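Local structure of Alr1010 protein (Nostoc, 3URG) at residues E28-R33 with W136-A141. The protein probably binds calcium, as a cyanobacterial member of the CcbP calcium-binding protein family. Sequence-based numbering, arbitrary orientation.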
ATOM      1  N   GLU A  28       2.644  13.383  13.823  1.00 36.06           N
ATOM      2  CA  GLU A  28       3.006  14.601  13.093  1.00 37.59           C
ATOM      3  C   GLU A  28       4.160  14.392  12.116  1.00 40.29           C
ATOM      4  O   GLU A  28       4.252  15.072  11.102  1.00 35.82           O
ATOM      5  CB  GLU A  28       3.309  15.756  14.058  1.00 38.20           C
ATOM      6  CG  GLU A  28       2.137  16.138  14.947  1.00 39.36           C
ATOM      7  CD  GLU A  28       0.897  16.535  14.155  1.00 43.29           C
ATOM      8  OE1 GLU A  28       1.031  16.950  12.983  1.00 41.24           O
ATOM      9  OE2 GLU A  28      -0.215  16.437  14.713  1.00 42.57           O
ATOM     10  N   THR A  29       5.044  13.446  12.408  1.00 38.10           N
ATOM     11  CA  THR A  29       6.106  13.144  11.460  1.00 34.99           C
ATOM     12  C   THR A  29       5.505  12.603  10.156  1.00 38.19           C
ATOM     13  O   THR A  29       5.886  13.019   9.059  1.00 35.20           O
ATOM     14  CB  THR A  29       7.099  12.122  12.040  1.00 41.23           C
ATOM     15  OG1 THR A  29       7.630  12.622  13.271  1.00 42.10           O
ATOM     16  CG2 THR A  29       8.238  11.875  11.061  1.00 44.05           C
ATOM     17  N   ARG A  30       4.545  11.690  10.277  1.00 35.73           N
ATOM     18  CA  ARG A  30       3.900  11.132   9.088  1.00 31.12           C
ATOM     19  C   ARG A  30       3.046  12.202   8.379  1.00 34.73           C
ATOM     20  O   ARG A  30       3.056  12.309   7.149  1.00 33.34           O
ATOM     21  CB  ARG A  30       3.061   9.902   9.440  1.00 28.54           C
ATOM     22  CG  ARG A  30       3.865   8.738  10.064  1.00 34.98           C
ATOM     23  CD  ARG A  30       3.124   7.385   9.997  1.00 35.45           C
ATOM     24  NE  ARG A  30       3.816   6.376  10.808  1.00 37.44           N
ATOM     25  CZ  ARG A  30       4.860   5.672  10.380  1.00 37.15           C
ATOM     26  NH1 ARG A  30       5.306   5.849   9.144  1.00 28.89           N
ATOM     27  NH2 ARG A  30       5.466   4.797  11.181  1.00 40.50           N
ATOM     28  N   GLU A  31       2.324  13.000   9.160  1.00 36.32           N
ATOM     29  CA  GLU A  31       1.520  14.084   8.598  1.00 34.87           C
ATOM     30  C   GLU A  31       2.377  15.048   7.774  1.00 35.34           C
ATOM     31  O   GLU A  31       2.008  15.422   6.666  1.00 32.62           O
ATOM     32  CB  GLU A  31       0.769  14.844   9.706  1.00 34.45           C
ATOM     33  CG  GLU A  31      -0.262  13.990  10.462  1.00 40.56           C
ATOM     34  CD  GLU A  31      -1.540  13.750   9.670  1.00 39.72           C
ATOM     35  OE1 GLU A  31      -1.758  14.426   8.634  1.00 38.93           O
ATOM     36  OE2 GLU A  31      -2.336  12.888  10.091  1.00 38.07           O
ATOM     37  N   HIS A  32       3.520  15.457   8.311  1.00 35.34           N
ATOM     38  CA  HIS A  32       4.388  16.389   7.584  1.00 34.68           C
ATOM     39  C   HIS A  32       4.842  15.774   6.266  1.00 29.99           C
ATOM     40  O   HIS A  32       4.849  16.430   5.227  1.00 38.08           O
ATOM     41  CB  HIS A  32       5.615  16.753   8.423  1.00 37.62           C
ATOM     42  CG  HIS A  32       6.560  17.694   7.743  1.00 35.82           C
ATOM     43  ND1 HIS A  32       6.267  19.025   7.539  1.00 41.08           N
ATOM     44  CD2 HIS A  32       7.806  17.504   7.245  1.00 41.24           C
ATOM     45  CE1 HIS A  32       7.284  19.610   6.931  1.00 42.95           C
ATOM     46  NE2 HIS A  32       8.228  18.707   6.737  1.00 44.31           N
ATOM     47  N   ARG A  33       5.234  14.508   6.322  1.00 33.72           N
ATOM     48  CA  ARG A  33       5.759  13.835   5.144  1.00 32.48           C
ATOM     49  C   ARG A  33       4.657  13.664   4.098  1.00 36.50           C
ATOM     50  O   ARG A  33       4.876  13.881   2.902  1.00 36.94           O
ATOM     51  CB  ARG A  33       6.358  12.480   5.524  1.00 36.07           C
ATOM     52  CG  ARG A  33       6.883  11.696   4.342  1.00 34.02           C
ATOM     53  CD  ARG A  33       7.862  10.611   4.795  1.00 39.79           C
ATOM     54  NE  ARG A  33       7.282   9.704   5.785  1.00 34.95           N
ATOM     55  CZ  ARG A  33       7.726   9.594   7.033  1.00 38.83           C
ATOM     56  NH1 ARG A  33       8.752  10.334   7.433  1.00 42.74           N
ATOM     57  NH2 ARG A  33       7.151   8.748   7.878  1.00 32.86           N
ATOM     58  N   TRP A 136       1.207   4.528   4.536  1.00 30.59           N
ATOM     59  CA  TRP A 136      -0.055   4.181   3.880  1.00 30.09           C
ATOM     60  C   TRP A 136      -1.021   3.575   4.900  1.00 29.71           C
ATOM     61  O   TRP A 136      -2.186   3.952   4.964  1.00 30.53           O
ATOM     62  CB  TRP A 136       0.197   3.209   2.710  1.00 35.39           C
ATOM     63  CG  TRP A 136      -1.068   2.671   2.083  1.00 34.91           C
ATOM     64  CD1 TRP A 136      -1.442   1.363   1.993  1.00 30.79           C
ATOM     65  CD2 TRP A 136      -2.123   3.432   1.475  1.00 32.80           C
ATOM     66  NE1 TRP A 136      -2.655   1.258   1.361  1.00 32.43           N
ATOM     67  CE2 TRP A 136      -3.099   2.514   1.033  1.00 35.55           C
ATOM     68  CE3 TRP A 136      -2.336   4.799   1.263  1.00 30.27           C
ATOM     69  CZ2 TRP A 136      -4.270   2.914   0.388  1.00 34.98           C
ATOM     70  CZ3 TRP A 136      -3.512   5.198   0.608  1.00 32.05           C
ATOM     71  CH2 TRP A 136      -4.460   4.258   0.191  1.00 36.53           C
ATOM     72  N   LEU A 137      -0.529   2.632   5.703  1.00 29.43           N
ATOM     73  CA  LEU A 137      -1.333   2.068   6.787  1.00 31.87           C
ATOM     74  C   LEU A 137      -1.839   3.154   7.750  1.00 37.84           C
ATOM     75  O   LEU A 137      -2.979   3.103   8.227  1.00 34.86           O
ATOM     76  CB  LEU A 137      -0.530   1.006   7.546  1.00 31.55           C
ATOM     77  CG  LEU A 137      -0.195  -0.219   6.690  1.00 41.40           C
ATOM     78  CD1 LEU A 137       0.664  -1.236   7.452  1.00 46.39           C
ATOM     79  CD2 LEU A 137      -1.486  -0.857   6.199  1.00 43.43           C
ATOM     80  N   TYR A 138      -0.993   4.142   8.024  1.00 32.64           N
ATOM     81  CA  TYR A 138      -1.389   5.254   8.878  1.00 34.53           C
ATOM     82  C   TYR A 138      -2.521   6.080   8.258  1.00 35.20           C
ATOM     83  O   TYR A 138      -3.499   6.408   8.925  1.00 33.40           O
ATOM     84  CB  TYR A 138      -0.176   6.147   9.177  1.00 30.25           C
ATOM     85  CG  TYR A 138      -0.546   7.470   9.823  1.00 33.99           C
ATOM     86  CD1 TYR A 138      -0.629   8.633   9.068  1.00 32.86           C
ATOM     87  CD2 TYR A 138      -0.782   7.558  11.195  1.00 37.47           C
ATOM     88  CE1 TYR A 138      -0.973   9.854   9.657  1.00 32.13           C
ATOM     89  CE2 TYR A 138      -1.114   8.773  11.790  1.00 36.29           C
ATOM     90  CZ  TYR A 138      -1.214   9.914  11.015  1.00 35.70           C
ATOM     91  OH  TYR A 138      -1.545  11.123  11.608  1.00 37.46           O
ATOM     92  N   TRP A 139      -2.370   6.428   6.985  1.00 33.90           N
ATOM     93  CA  TRP A 139      -3.396   7.163   6.252  1.00 33.93           C
ATOM     94  C   TRP A 139      -4.767   6.478   6.378  1.00 36.15           C
ATOM     95  O   TRP A 139      -5.782   7.132   6.645  1.00 30.45           O
ATOM     96  CB  TRP A 139      -2.950   7.289   4.784  1.00 29.30           C
ATOM     97  CG  TRP A 139      -3.965   7.803   3.791  1.00 30.60           C
ATOM     98  CD1 TRP A 139      -4.894   7.067   3.120  1.00 32.59           C
ATOM     99  CD2 TRP A 139      -4.091   9.147   3.305  1.00 31.70           C
ATOM    100  NE1 TRP A 139      -5.613   7.876   2.267  1.00 34.14           N
ATOM    101  CE2 TRP A 139      -5.131   9.154   2.359  1.00 34.47           C
ATOM    102  CE3 TRP A 139      -3.431  10.352   3.590  1.00 29.17           C
ATOM    103  CZ2 TRP A 139      -5.537  10.316   1.705  1.00 32.62           C
ATOM    104  CZ3 TRP A 139      -3.831  11.497   2.933  1.00 29.07           C
ATOM    105  CH2 TRP A 139      -4.872  11.472   2.005  1.00 36.05           C
ATOM    106  N   LEU A 140      -4.788   5.158   6.213  1.00 35.25           N
ATOM    107  CA  LEU A 140      -6.045   4.402   6.280  1.00 30.91           C
ATOM    108  C   LEU A 140      -6.587   4.379   7.707  1.00 30.43           C
ATOM    109  O   LEU A 140      -7.768   4.609   7.937  1.00 41.23           O
ATOM    110  CB  LEU A 140      -5.821   2.973   5.787  1.00 32.50           C
ATOM    111  CG  LEU A 140      -5.525   2.876   4.290  1.00 34.56           C
ATOM    112  CD1 LEU A 140      -5.144   1.459   3.893  1.00 34.99           C
ATOM    113  CD2 LEU A 140      -6.729   3.355   3.496  1.00 37.55           C
ATOM    114  N   ALA A 141      -5.700   4.121   8.661  1.00 35.41           N
ATOM    115  CA  ALA A 141      -6.060   4.110  10.072  1.00 40.64           C
ATOM    116  C   ALA A 141      -6.688   5.440  10.500  1.00 42.45           C
ATOM    117  O   ALA A 141      -7.565   5.476  11.368  1.00 41.98           O
ATOM    118  CB  ALA A 141      -4.833   3.815  10.914  1.00 37.41           C
TER
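Y138, on the C-terminal helix 127-141, reaches across to the first turns of helix 28-39, where R30 and E31 receive it in a helix-helix contact carried by these three side chains. The nearest CA atoms, of R30 and Y138, are 7.9 Å apart, and the tyrosine side chain spans the interval. The chi1 of 168°, which sets CG opposite the backbone N, points the Y138 ring at the first turn of helix 28-39. R30 lies over one face of that ring: its CB is 4.2 Å from the ring centroid, a CH-pi contact displaced toward the rim. From there the extended arginine chain runs back along the tyrosine toward helix 127-141, bringing R30 CD to 3.6 Å from Y138 CB. The guanidinium end finds its strongest partner one turn earlier on that helix, in a salt bridge from NH1 to D135, an acid that R33 also engages.

E31 works at the ring's edge. Bent at chi2 (-76°), its chain swings the carboxylate round to the phenol, and the two meet in an unusually short hydrogen bond, 2.5 Å from Y138 OH to E31 OE2. The carboxylate stands steeply to the ring, 76° between planes. Y144 OH also hydrogen-bonds to E31 OE2, while Y138 OH accepts a hydrogen bond from the backbone N of D27, so the phenol oxygen holds Y138 to the start of helix 28-39 through both E31 and D27. This is side-chain-mediated helix-helix packing, joining the first and last helices of the modelled CcbP chain.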